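Side-chain contacts in AGR_C_4470p (Agrobacterium tumefaciens str. C58, PDB 2HQV), which is of unknown function but belongs to the ChuX/HutX haem-utilisation family and so probably takes part in the handling of haem: residues A[12-16]-A[17-21]; A[74-77]-A[78-81]; A[123-126]-A[127-130]; A[176-179]-A[180-184]. All coordinates share one frame; numbering follows the deposited sequence.

Interaction 1: A[12-16]-A[17-21]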
ATOM      1  N   TYR A  12     -27.644  -9.796  15.427  1.00 73.08           N
ATOM      2  CA  TYR A  12     -28.913 -10.030  14.746  1.00 72.37           C
ATOM      3  C   TYR A  12     -29.107 -11.527  14.523  1.00 71.21           C
ATOM      4  O   TYR A  12     -28.140 -12.262  14.328  1.00 71.43           O
ATOM      5  CB  TYR A  12     -28.932  -9.293  13.402  1.00 73.01           C
ATOM      6  CG  TYR A  12     -30.311  -9.163  12.794  1.00 74.06           C
ATOM      7  CD1 TYR A  12     -30.705  -9.955  11.713  1.00 73.74           C
ATOM      8  CD2 TYR A  12     -31.231  -8.249  13.311  1.00 74.44           C
ATOM      9  CE1 TYR A  12     -31.989  -9.837  11.163  1.00 73.11           C
ATOM     10  CE2 TYR A  12     -32.511  -8.125  12.773  1.00 73.76           C
ATOM     11  CZ  TYR A  12     -32.882  -8.918  11.700  1.00 73.15           C
ATOM     12  OH  TYR A  12     -34.146  -8.781  11.179  1.00 71.84           O
ATOM     13  N   PRO A  13     -30.362 -12.002  14.562  1.00 69.98           N
ATOM     14  CA  PRO A  13     -30.615 -13.429  14.355  1.00 68.92           C
ATOM     15  C   PRO A  13     -30.120 -13.927  12.999  1.00 67.11           C
ATOM     16  O   PRO A  13     -30.129 -13.190  12.012  1.00 65.55           O
ATOM     17  CB  PRO A  13     -32.133 -13.532  14.487  1.00 69.25           C
ATOM     18  CG  PRO A  13     -32.453 -12.450  15.465  1.00 70.38           C
ATOM     19  CD  PRO A  13     -31.598 -11.308  14.961  1.00 70.34           C
HETATM   20  N   MSE A  14     -29.688 -15.182  12.968  1.00 65.63           N
HETATM   21  CA  MSE A  14     -29.203 -15.805  11.743  1.00 64.02           C
HETATM   22  C   MSE A  14     -30.347 -16.545  11.056  1.00 62.45           C
HETATM   23  O   MSE A  14     -31.320 -16.937  11.703  1.00 62.56           O
HETATM   24  CB  MSE A  14     -28.086 -16.801  12.062  1.00 64.64           C
HETATM   25  CG  MSE A  14     -26.753 -16.170  12.427  1.00 66.21           C
HETATM   26 SE   MSE A  14     -25.863 -15.391  10.889  1.00 75.44          SE
HETATM   27  CE  MSE A  14     -25.046 -16.990  10.173  1.00 65.20           C
ATOM     28  N   SER A  15     -30.231 -16.719   9.744  1.00 60.01           N
ATOM     29  CA  SER A  15     -31.233 -17.453   8.981  1.00 58.18           C
ATOM     30  C   SER A  15     -30.558 -18.756   8.565  1.00 58.00           C
ATOM     31  O   SER A  15     -29.329 -18.832   8.518  1.00 56.98           O
ATOM     32  CB  SER A  15     -31.668 -16.668   7.738  1.00 56.87           C
ATOM     33  OG  SER A  15     -30.601 -16.515   6.819  1.00 56.01           O
ATOM     34  N   ILE A  16     -31.358 -19.778   8.278  1.00 57.69           N
ATOM     35  CA  ILE A  16     -30.825 -21.075   7.875  1.00 56.72           C
ATOM     36  C   ILE A  16     -29.869 -20.947   6.693  1.00 55.95           C
ATOM     37  O   ILE A  16     -28.797 -21.551   6.681  1.00 54.12           O
ATOM     38  CB  ILE A  16     -31.969 -22.045   7.507  1.00 56.65           C
ATOM     39  CG1 ILE A  16     -32.790 -22.362   8.760  1.00 57.99           C
ATOM     40  CG2 ILE A  16     -31.408 -23.318   6.894  1.00 56.95           C
ATOM     41  CD1 ILE A  16     -34.040 -23.177   8.496  1.00 60.24           C
ATOM     42  N   ALA A  17     -30.260 -20.153   5.704  1.00 55.47           N
ATOM     43  CA  ALA A  17     -29.440 -19.954   4.516  1.00 55.56           C
ATOM     44  C   ALA A  17     -28.147 -19.213   4.841  1.00 55.03           C
ATOM     45  O   ALA A  17     -27.092 -19.532   4.292  1.00 53.59           O
ATOM     46  CB  ALA A  17     -30.228 -19.186   3.461  1.00 55.35           C
ATOM     47  N   ALA A  18     -28.235 -18.226   5.727  1.00 54.17           N
ATOM     48  CA  ALA A  18     -27.066 -17.436   6.112  1.00 56.10           C
ATOM     49  C   ALA A  18     -26.032 -18.296   6.834  1.00 56.27           C
ATOM     50  O   ALA A  18     -24.833 -18.179   6.579  1.00 56.26           O
ATOM     51  CB  ALA A  18     -27.488 -16.268   6.999  1.00 55.30           C
ATOM     52  N   GLN A  19     -26.502 -19.152   7.735  1.00 56.48           N
ATOM     53  CA  GLN A  19     -25.615 -20.038   8.484  1.00 57.10           C
ATOM     54  C   GLN A  19     -24.998 -21.028   7.501  1.00 57.99           C
ATOM     55  O   GLN A  19     -23.795 -21.297   7.534  1.00 56.09           O
ATOM     56  CB  GLN A  19     -26.403 -20.792   9.559  1.00 57.55           C
ATOM     57  CG  GLN A  19     -25.531 -21.611  10.488  1.00 57.95           C
ATOM     58  CD  GLN A  19     -24.598 -20.744  11.309  1.00 58.52           C
ATOM     59  OE1 GLN A  19     -25.010 -20.122  12.289  1.00 58.12           O
ATOM     60  NE2 GLN A  19     -23.335 -20.689  10.904  1.00 59.21           N
ATOM     61  N   LYS A  20     -25.843 -21.566   6.626  1.00 58.39           N
ATOM     62  CA  LYS A  20     -25.411 -22.510   5.608  1.00 60.01           C
ATOM     63  C   LYS A  20     -24.333 -21.848   4.752  1.00 60.26           C
ATOM     64  O   LYS A  20     -23.317 -22.465   4.427  1.00 59.13           O
ATOM     65  CB  LYS A  20     -26.605 -22.909   4.739  1.00 61.63           C
ATOM     66  CG  LYS A  20     -26.270 -23.742   3.515  1.00 62.87           C
ATOM     67  CD  LYS A  20     -25.782 -25.129   3.881  1.00 63.83           C
ATOM     68  CE  LYS A  20     -25.763 -26.026   2.653  1.00 64.07           C
ATOM     69  NZ  LYS A  20     -24.956 -25.435   1.552  1.00 65.31           N
ATOM     70  N   ASN A  21     -24.563 -20.590   4.390  1.00 60.84           N
ATOM     71  CA  ASN A  21     -23.603 -19.839   3.587  1.00 62.67           C
ATOM     72  C   ASN A  21     -22.287 -19.741   4.353  1.00 63.23           C
ATOM     73  O   ASN A  21     -21.208 -19.830   3.764  1.00 62.11           O
ATOM     74  CB  ASN A  21     -24.144 -18.438   3.284  1.00 64.00           C
ATOM     75  CG  ASN A  21     -25.253 -18.448   2.240  1.00 65.54           C
ATOM     76  OD1 ASN A  21     -25.913 -17.433   2.012  1.00 66.54           O
ATOM     77  ND2 ASN A  21     -25.454 -19.592   1.594  1.00 65.42           N
TER
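Ser15 turns its hydroxyl forward to Ala18, and Met14, modelled as selenomethionine, lays its methyl against Gln19, where helix 16-32 begins. Ser15 is the N-cap. With chi1 at 65° its OG lies between the backbone N and the carbonyl carbon, from where it accepts the hydrogen bond of Ala18 N at 3.1 Å (149° at the hydrogen). The same oxygen runs alongside the Ala18 methyl, OG to CB also 3.1 Å. Ser15 serves the helix a second time through its carbonyl, because Gln19 N donates to Ser15 O over 3.0 Å. One residue on, Ile16 O accepts from Lys20 N.

The Met14 chain bends at both chi2 and chi3, and this hooks its CE over the first turn, 3.5 Å from Gln19 CA. CE also sits 3.8 Å from OE1 of Gln19 and 3.9 Å from its CD, so the methyl stands over the face of the amide. On its other flank Met14 CE meets Ala18 CB at 4.1 Å. The Gln19 amide finds its hydrogen bond further along, from NE2 to Asp23, and Lys20 NZ pairs with Asp24.

Chemically, the cap gives an acceptor to a first-turn N-H that has no earlier helical carbonyl available, while the methyl probably shields part of the backbone and amide from solvent on a largely exposed surface.

Interaction 2: A[74-77]-A[78-81]; sequences AIWN and EMRG
Arg80 reaches back along the last turn of helix 72-79 to lie beside Trp76 and Asn77. Its CB stands 3.4 Å from Asn77 O. The next atom, CG, comes within 3.1 Å of Trp76 O, the carbonyl that also accepts the hydrogen bond of Arg80 N at 3.0 Å; a second, weak bond goes from that N to Asn77 O. CD then approaches the pyrrole part of the indole obliquely, 3.7 Å from Trp76 NE1. There the chain bends, chi3 54°, and brings the guanidinium plane to within 20° of the indole plane. At the tip, Asn77 OD1 lies at the guanidinium edge, but 3.9 Å from Arg80 NH1. NE makes a weak hydrogen bond to Leu102 O, and NH2 a long, weak ion pair with Glu104.

Met79, a selenomethionine, works the buried side: its CE touches Ile75 CG2 at 3.9 Å and Trp76 CE3 at 4.0 Å.

The helix thus turns Ile75 and Met79 onto the main antiparallel sheet, against Phe149 of strand 142-151, with Ile160 of strand 156-161 also under Met79. Trp76 packs edge-to-face with Phe112 of strand 111-114 and hydrogen-bonds through NE1 to Pro103 O.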
ATOM      1  N   ALA A  74       3.670  -1.023  22.343  1.00 29.80           N
ATOM      2  CA  ALA A  74       4.667  -1.900  22.953  1.00 31.06           C
ATOM      3  C   ALA A  74       5.347  -2.768  21.901  1.00 30.74           C
ATOM      4  O   ALA A  74       6.570  -2.958  21.919  1.00 28.54           O
ATOM      5  CB  ALA A  74       4.016  -2.787  24.012  1.00 32.89           C
ATOM      6  N   ILE A  75       4.550  -3.296  20.980  1.00 30.13           N
ATOM      7  CA  ILE A  75       5.080  -4.152  19.932  1.00 31.25           C
ATOM      8  C   ILE A  75       5.954  -3.369  18.959  1.00 31.18           C
ATOM      9  O   ILE A  75       7.027  -3.835  18.569  1.00 29.66           O
ATOM     10  CB  ILE A  75       3.930  -4.886  19.203  1.00 29.93           C
ATOM     11  CG1 ILE A  75       3.292  -5.891  20.178  1.00 32.07           C
ATOM     12  CG2 ILE A  75       4.449  -5.596  17.949  1.00 28.93           C
ATOM     13  CD1 ILE A  75       2.025  -6.579  19.666  1.00 34.06           C
ATOM     14  N   TRP A  76       5.509  -2.176  18.578  1.00 31.00           N
ATOM     15  CA  TRP A  76       6.296  -1.347  17.673  1.00 33.02           C
ATOM     16  C   TRP A  76       7.638  -1.005  18.327  1.00 33.30           C
ATOM     17  O   TRP A  76       8.687  -1.115  17.701  1.00 31.86           O
ATOM     18  CB  TRP A  76       5.538  -0.062  17.334  1.00 32.77           C
ATOM     19  CG  TRP A  76       6.224   0.779  16.321  1.00 34.05           C
ATOM     20  CD1 TRP A  76       7.116   1.786  16.557  1.00 34.64           C
ATOM     21  CD2 TRP A  76       6.103   0.676  14.895  1.00 35.17           C
ATOM     22  NE1 TRP A  76       7.557   2.314  15.370  1.00 35.30           N
ATOM     23  CE2 TRP A  76       6.958   1.651  14.333  1.00 35.44           C
ATOM     24  CE3 TRP A  76       5.363  -0.152  14.039  1.00 34.98           C
ATOM     25  CZ2 TRP A  76       7.085   1.832  12.947  1.00 33.47           C
ATOM     26  CZ3 TRP A  76       5.489   0.025  12.658  1.00 33.14           C
ATOM     27  CH2 TRP A  76       6.350   1.009  12.129  1.00 35.29           C
ATOM     28  N   ASN A  77       7.602  -0.587  19.589  1.00 33.81           N
ATOM     29  CA  ASN A  77       8.830  -0.238  20.305  1.00 37.26           C
ATOM     30  C   ASN A  77       9.753  -1.455  20.363  1.00 35.47           C
ATOM     31  O   ASN A  77      10.967  -1.348  20.175  1.00 33.21           O
ATOM     32  CB  ASN A  77       8.512   0.229  21.730  1.00 40.59           C
ATOM     33  CG  ASN A  77       9.766   0.473  22.553  1.00 47.51           C
ATOM     34  OD1 ASN A  77      10.569   1.350  22.233  1.00 50.93           O
ATOM     35  ND2 ASN A  77       9.945  -0.311  23.616  1.00 49.91           N
ATOM     36  N   GLU A  78       9.159  -2.610  20.622  1.00 33.52           N
ATOM     37  CA  GLU A  78       9.895  -3.861  20.698  1.00 35.23           C
ATOM     38  C   GLU A  78      10.615  -4.130  19.373  1.00 33.45           C
ATOM     39  O   GLU A  78      11.827  -4.373  19.339  1.00 31.50           O
ATOM     40  CB  GLU A  78       8.921  -5.005  21.002  1.00 39.47           C
ATOM     41  CG  GLU A  78       9.568  -6.281  21.472  1.00 48.03           C
ATOM     42  CD  GLU A  78      10.123  -6.157  22.878  1.00 49.59           C
ATOM     43  OE1 GLU A  78       9.321  -6.096  23.836  1.00 53.09           O
ATOM     44  OE2 GLU A  78      11.359  -6.109  23.020  1.00 49.05           O
HETATM   45  N   MSE A  79       9.868  -4.069  18.276  1.00 29.40           N
HETATM   46  CA  MSE A  79      10.449  -4.336  16.963  1.00 31.01           C
HETATM   47  C   MSE A  79      11.519  -3.327  16.547  1.00 30.35           C
HETATM   48  O   MSE A  79      12.412  -3.655  15.770  1.00 26.83           O
HETATM   49  CB  MSE A  79       9.347  -4.402  15.903  1.00 28.72           C
HETATM   50  CG  MSE A  79       8.342  -5.521  16.154  1.00 30.76           C
HETATM   51 SE   MSE A  79       7.086  -5.724  14.684  1.00 38.02          SE
HETATM   52  CE  MSE A  79       6.201  -3.995  14.793  1.00 31.05           C
ATOM     53  N   ARG A  80      11.433  -2.104  17.060  1.00 30.48           N
ATOM     54  CA  ARG A  80      12.430  -1.095  16.723  1.00 31.79           C
ATOM     55  C   ARG A  80      13.821  -1.544  17.175  1.00 33.12           C
ATOM     56  O   ARG A  80      14.830  -1.032  16.700  1.00 31.98           O
ATOM     57  CB  ARG A  80      12.084   0.248  17.375  1.00 33.63           C
ATOM     58  CG  ARG A  80      10.850   0.922  16.788  1.00 37.48           C
ATOM     59  CD  ARG A  80      10.699   2.332  17.321  1.00 42.15           C
ATOM     60  NE  ARG A  80      11.924   3.089  17.098  1.00 45.87           N
ATOM     61  CZ  ARG A  80      12.758   3.459  18.062  1.00 50.78           C
ATOM     62  NH1 ARG A  80      12.497   3.152  19.330  1.00 50.87           N
ATOM     63  NH2 ARG A  80      13.869   4.116  17.756  1.00 51.69           N
ATOM     64  N   GLY A  81      13.871  -2.506  18.091  1.00 34.67           N
ATOM     65  CA  GLY A  81      15.156  -2.989  18.566  1.00 36.01           C
ATOM     66  C   GLY A  81      15.605  -4.233  17.824  1.00 37.19           C
ATOM     67  O   GLY A  81      16.665  -4.783  18.116  1.00 37.29           O
TER

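Interaction 3: A[123-126]-A[127-130]; sequences HIKK and DNCA
A chi1 of -163° sets CG of Lys125 opposite its amide nitrogen, and the chain stays extended to NZ, while Asp127, with chi1 at 74°, swings its carboxylate back to meet it. The aliphatic chain of Lys125 consequently runs past two polar groups. Asp127 OD1 touches CG of Lys125 at 3.2 Å. The next two carbons of Lys125 pass obliquely across the Asn128 amide, CD above its face and 3.1 Å from Asn128 OD1, CE nearer its rim and 3.3 Å from Asn128 ND2. Contact is made by methylenes, not by the ammonium: Lys125 NZ remains 4.8 Å from Asp127 OD1, where opposite charges may attract weakly, but not a salt bridge.

Underneath, the backbone coils tightly. Lys125 is the centre of an inverse gamma turn, closed by a weak bond from Lys126 N to Ile124 O. A short 3-10 turn follows, in which Asn128 N donates to Lys125 O at 2.9 Å and Cys129 N to Lys126 O at 3.1 Å. Lys126 points the other way and forms salt bridges with Asp73 and Glu107.

The turn links strand 123-124, in the small sheet, to strand 129-139, in the large one. Ile124 packs on Phe72 of helix 72-79, and His123 and Ile124 pair antiparallel with a strand of the second subunit, whose Gly92 lies against Lys125 and Asn128.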
ATOM      1  N   HIS A 123       2.746   7.250   7.387  1.00 30.52           N
ATOM      2  CA  HIS A 123       1.690   7.331   8.387  1.00 31.07           C
ATOM      3  C   HIS A 123       0.856   6.070   8.486  1.00 30.25           C
ATOM      4  O   HIS A 123       0.335   5.584   7.479  1.00 26.96           O
ATOM      5  CB  HIS A 123       0.772   8.495   8.030  1.00 33.42           C
ATOM      6  CG  HIS A 123       1.509   9.737   7.650  1.00 34.90           C
ATOM      7  ND1 HIS A 123       1.952  10.654   8.577  1.00 38.41           N
ATOM      8  CD2 HIS A 123       1.939  10.181   6.444  1.00 36.66           C
ATOM      9  CE1 HIS A 123       2.627  11.608   7.961  1.00 39.68           C
ATOM     10  NE2 HIS A 123       2.634  11.343   6.666  1.00 38.26           N
ATOM     11  N   ILE A 124       0.710   5.571   9.712  1.00 28.69           N
ATOM     12  CA  ILE A 124      -0.070   4.372   9.974  1.00 28.18           C
ATOM     13  C   ILE A 124      -1.364   4.749  10.707  1.00 29.76           C
ATOM     14  O   ILE A 124      -1.323   5.464  11.717  1.00 27.45           O
ATOM     15  CB  ILE A 124       0.755   3.388  10.823  1.00 27.92           C
ATOM     16  CG1 ILE A 124       2.022   2.992  10.051  1.00 26.75           C
ATOM     17  CG2 ILE A 124      -0.081   2.170  11.187  1.00 30.58           C
ATOM     18  CD1 ILE A 124       2.923   2.009  10.779  1.00 29.79           C
ATOM     19  N   LYS A 125      -2.508   4.281  10.208  1.00 29.00           N
ATOM     20  CA  LYS A 125      -3.776   4.599  10.861  1.00 31.96           C
ATOM     21  C   LYS A 125      -3.972   3.626  12.019  1.00 31.62           C
ATOM     22  O   LYS A 125      -4.758   2.673  11.944  1.00 30.79           O
ATOM     23  CB  LYS A 125      -4.951   4.514   9.878  1.00 33.72           C
ATOM     24  CG  LYS A 125      -6.205   5.235  10.395  1.00 37.33           C
ATOM     25  CD  LYS A 125      -7.342   5.248   9.383  1.00 40.26           C
ATOM     26  CE  LYS A 125      -8.579   5.943   9.957  1.00 44.29           C
ATOM     27  NZ  LYS A 125      -9.687   5.989   8.958  1.00 47.54           N
ATOM     28  N   LYS A 126      -3.229   3.893  13.087  1.00 29.54           N
ATOM     29  CA  LYS A 126      -3.223   3.088  14.295  1.00 32.42           C
ATOM     30  C   LYS A 126      -4.597   2.801  14.881  1.00 32.79           C
ATOM     31  O   LYS A 126      -4.831   1.705  15.380  1.00 30.27           O
ATOM     32  CB  LYS A 126      -2.342   3.762  15.359  1.00 32.81           C
ATOM     33  CG  LYS A 126      -2.311   3.046  16.700  1.00 34.93           C
ATOM     34  CD  LYS A 126      -1.588   3.872  17.759  1.00 36.79           C
ATOM     35  CE  LYS A 126      -1.770   3.270  19.147  1.00 40.07           C
ATOM     36  NZ  LYS A 126      -1.196   4.121  20.228  1.00 38.59           N
ATOM     37  N   ASP A 127      -5.510   3.766  14.819  1.00 33.12           N
ATOM     38  CA  ASP A 127      -6.827   3.536  15.395  1.00 36.30           C
ATOM     39  C   ASP A 127      -7.674   2.544  14.602  1.00 34.44           C
ATOM     40  O   ASP A 127      -8.767   2.185  15.022  1.00 35.06           O
ATOM     41  CB  ASP A 127      -7.568   4.867  15.613  1.00 37.08           C
ATOM     42  CG  ASP A 127      -8.082   5.495  14.327  1.00 38.97           C
ATOM     43  OD1 ASP A 127      -7.703   5.065  13.219  1.00 37.96           O
ATOM     44  OD2 ASP A 127      -8.875   6.449  14.438  1.00 37.60           O
ATOM     45  N   ASN A 128      -7.153   2.082  13.470  1.00 34.08           N
ATOM     46  CA  ASN A 128      -7.859   1.098  12.642  1.00 35.16           C
ATOM     47  C   ASN A 128      -7.441  -0.325  13.024  1.00 33.39           C
ATOM     48  O   ASN A 128      -8.047  -1.300  12.580  1.00 32.45           O
ATOM     49  CB  ASN A 128      -7.532   1.291  11.158  1.00 36.03           C
ATOM     50  CG  ASN A 128      -8.468   2.265  10.458  1.00 41.16           C
ATOM     51  OD1 ASN A 128      -8.464   2.361   9.226  1.00 42.41           O
ATOM     52  ND2 ASN A 128      -9.265   2.993  11.229  1.00 38.49           N
ATOM     53  N   CYS A 129      -6.395  -0.440  13.836  1.00 34.35           N
ATOM     54  CA  CYS A 129      -5.877  -1.748  14.226  1.00 33.41           C
ATOM     55  C   CYS A 129      -6.838  -2.511  15.130  1.00 35.17           C
ATOM     56  O   CYS A 129      -7.282  -2.000  16.166  1.00 35.10           O
ATOM     57  CB  CYS A 129      -4.520  -1.596  14.910  1.00 33.56           C
ATOM     58  SG  CYS A 129      -3.724  -3.168  15.313  1.00 30.95           S
ATOM     59  N   ALA A 130      -7.149  -3.740  14.734  1.00 33.42           N
ATOM     60  CA  ALA A 130      -8.071  -4.573  15.495  1.00 35.32           C
ATOM     61  C   ALA A 130      -7.322  -5.696  16.197  1.00 35.39           C
ATOM     62  O   ALA A 130      -7.783  -6.231  17.206  1.00 35.57           O
ATOM     63  CB  ALA A 130      -9.132  -5.154  14.560  1.00 34.53           C
TER

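Interaction 4: A[176-179]-A[180-184]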
ATOM      1  N   ALA A 176      15.155 -14.868  17.161  1.00 30.53           N
ATOM      2  CA  ALA A 176      15.004 -15.135  18.589  1.00 30.79           C
ATOM      3  C   ALA A 176      14.070 -14.119  19.261  1.00 31.27           C
ATOM      4  O   ALA A 176      13.228 -14.488  20.086  1.00 29.31           O
ATOM      5  CB  ALA A 176      16.376 -15.124  19.276  1.00 33.24           C
ATOM      6  N   LYS A 177      14.215 -12.843  18.907  1.00 28.98           N
ATOM      7  CA  LYS A 177      13.370 -11.794  19.483  1.00 29.91           C
ATOM      8  C   LYS A 177      11.920 -11.958  19.036  1.00 28.26           C
ATOM      9  O   LYS A 177      10.990 -11.722  19.806  1.00 24.94           O
ATOM     10  CB  LYS A 177      13.885 -10.407  19.077  1.00 31.94           C
ATOM     11  CG  LYS A 177      15.309 -10.125  19.561  1.00 33.75           C
ATOM     12  CD  LYS A 177      15.785  -8.748  19.143  1.00 37.15           C
ATOM     13  CE  LYS A 177      17.205  -8.480  19.635  1.00 40.41           C
ATOM     14  NZ  LYS A 177      17.661  -7.113  19.250  1.00 42.64           N
ATOM     15  N   PHE A 178      11.729 -12.354  17.783  1.00 26.46           N
ATOM     16  CA  PHE A 178      10.384 -12.574  17.256  1.00 27.68           C
ATOM     17  C   PHE A 178       9.718 -13.706  18.055  1.00 28.66           C
ATOM     18  O   PHE A 178       8.619 -13.547  18.597  1.00 29.08           O
ATOM     19  CB  PHE A 178      10.451 -12.973  15.775  1.00 28.24           C
ATOM     20  CG  PHE A 178       9.158 -13.534  15.241  1.00 29.15           C
ATOM     21  CD1 PHE A 178       8.170 -12.697  14.737  1.00 29.29           C
ATOM     22  CD2 PHE A 178       8.912 -14.904  15.286  1.00 28.40           C
ATOM     23  CE1 PHE A 178       6.951 -13.211  14.285  1.00 29.59           C
ATOM     24  CE2 PHE A 178       7.691 -15.427  14.836  1.00 30.52           C
ATOM     25  CZ  PHE A 178       6.711 -14.573  14.335  1.00 28.54           C
ATOM     26  N   GLU A 179      10.393 -14.849  18.118  1.00 29.00           N
ATOM     27  CA  GLU A 179       9.871 -16.010  18.837  1.00 29.34           C
ATOM     28  C   GLU A 179       9.550 -15.665  20.291  1.00 31.55           C
ATOM     29  O   GLU A 179       8.504 -16.041  20.816  1.00 31.20           O
ATOM     30  CB  GLU A 179      10.889 -17.145  18.788  1.00 28.21           C
ATOM     31  CG  GLU A 179      11.329 -17.510  17.374  1.00 31.25           C
ATOM     32  CD  GLU A 179      12.273 -18.694  17.350  1.00 31.71           C
ATOM     33  OE1 GLU A 179      13.169 -18.748  18.219  1.00 31.45           O
ATOM     34  OE2 GLU A 179      12.126 -19.563  16.462  1.00 31.14           O
ATOM     35  N   GLU A 180      10.467 -14.942  20.925  1.00 33.01           N
ATOM     36  CA  GLU A 180      10.331 -14.511  22.310  1.00 37.64           C
ATOM     37  C   GLU A 180       9.044 -13.698  22.487  1.00 35.22           C
ATOM     38  O   GLU A 180       8.214 -13.999  23.341  1.00 35.13           O
ATOM     39  CB  GLU A 180      11.548 -13.657  22.666  1.00 43.63           C
ATOM     40  CG  GLU A 180      11.677 -13.245  24.115  1.00 51.59           C
ATOM     41  CD  GLU A 180      12.737 -12.163  24.290  1.00 56.04           C
ATOM     42  OE1 GLU A 180      13.823 -12.289  23.681  1.00 57.55           O
ATOM     43  OE2 GLU A 180      12.487 -11.189  25.035  1.00 57.85           O
ATOM     44  N   LEU A 181       8.884 -12.661  21.675  1.00 31.63           N
ATOM     45  CA  LEU A 181       7.697 -11.819  21.756  1.00 30.29           C
ATOM     46  C   LEU A 181       6.422 -12.613  21.441  1.00 30.04           C
ATOM     47  O   LEU A 181       5.429 -12.528  22.178  1.00 25.75           O
ATOM     48  CB  LEU A 181       7.836 -10.633  20.799  1.00 28.50           C
ATOM     49  CG  LEU A 181       6.719  -9.591  20.833  1.00 27.90           C
ATOM     50  CD1 LEU A 181       6.592  -9.008  22.248  1.00 29.96           C
ATOM     51  CD2 LEU A 181       7.022  -8.504  19.827  1.00 30.11           C
ATOM     52  N   ARG A 182       6.457 -13.387  20.353  1.00 28.80           N
ATOM     53  CA  ARG A 182       5.311 -14.207  19.945  1.00 30.16           C
ATOM     54  C   ARG A 182       4.919 -15.218  21.033  1.00 31.84           C
ATOM     55  O   ARG A 182       3.738 -15.360  21.349  1.00 29.95           O
ATOM     56  CB  ARG A 182       5.625 -14.938  18.628  1.00 30.06           C
ATOM     57  CG  ARG A 182       4.473 -15.784  18.043  1.00 31.28           C
ATOM     58  CD  ARG A 182       4.373 -17.194  18.636  1.00 35.57           C
ATOM     59  NE  ARG A 182       5.311 -18.145  18.039  1.00 41.22           N
ATOM     60  CZ  ARG A 182       6.607 -18.197  18.317  1.00 45.24           C
ATOM     61  NH1 ARG A 182       7.126 -17.348  19.190  1.00 50.42           N
ATOM     62  NH2 ARG A 182       7.385 -19.096  17.729  1.00 41.82           N
ATOM     63  N   ASP A 183       5.904 -15.912  21.604  1.00 31.93           N
ATOM     64  CA  ASP A 183       5.619 -16.899  22.651  1.00 35.11           C
ATOM     65  C   ASP A 183       4.840 -16.281  23.815  1.00 36.55           C
ATOM     66  O   ASP A 183       3.941 -16.909  24.373  1.00 33.29           O
ATOM     67  CB  ASP A 183       6.912 -17.512  23.206  1.00 33.56           C
ATOM     68  CG  ASP A 183       7.613 -18.406  22.212  1.00 34.16           C
ATOM     69  OD1 ASP A 183       6.955 -18.880  21.260  1.00 32.23           O
ATOM     70  OD2 ASP A 183       8.827 -18.649  22.397  1.00 32.43           O
ATOM     71  N   GLY A 184       5.201 -15.051  24.174  1.00 36.52           N
ATOM     72  CA  GLY A 184       4.541 -14.366  25.273  1.00 38.97           C
ATOM     73  C   GLY A 184       3.048 -14.152  25.112  1.00 40.13           C
ATOM     74  O   GLY A 184       2.332 -13.955  26.098  1.00 39.43           O
TER
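Phe178 O receives the N-H of Arg182 at 2.8 Å, an almost straight bond (171° at the hydrogen). The same carbonyl has Arg182 CB beside it, 3.3 Å from Phe178 O, and this CB also stands over one face of the Phe178 ring, 4.3 Å from CE2. From there Arg182 doubles back: bends at chi2 (-84°) and chi3 (-81°) bring the NH1 edge of its guanidinium beside the backbone of Glu179. Its NH1 forms a salt bridge with the next residue along, Asp183 OD1, at 2.6 Å, and its NH2 a long, weak ion pair with Asp136. The Asp183 carboxylate and Glu179 O are too close in the model, so the details here are less sure.

The Phe178–Arg182 bond belongs to the regular i to i+4 series of helix 172-185, which rests on the six-stranded antiparallel sheet of this ChuX/HutX family member. Leu181 N donates to Lys177 O at 3.0 Å, and Glu180 N to Ala176 O at 2.9 Å. Phe178 is the buried residue of the group, its ring packed on Phe134 of strand 129-139 and on Cys145 and Val147 of strand 142-151. Leu181 joins it on Phe134 and touches Trp82. Glu179 extends its chain to a salt bridge between OE2 and Arg143 of strand 142-151, while fully extended Lys177 delivers NZ to the carbonyl oxygen of Gly81.

Overall arrangement
The four contacts follow one another along the chain. Interaction 1, at the start of helix 16-32, stands apart, its centre about 30 Å from the centre of the chain and about 42 Å from that of interaction 2. The other three gather round the large antiparallel sheet. Interactions 2 and 4 have centres about 12 Å apart: Gly81 O, just after helix 72-79, meets Lys177 NZ of helix 172-185, and Glu78 touches Leu181. Interaction 3 touches interaction 2 where Ile124 CD1 packs on Trp76 CZ3, 3.7 Å away. Helix 72-79 thus lies between the C-terminal helix and strand 123-124, which leads into the turn between the sheets and pairs with the second subunit.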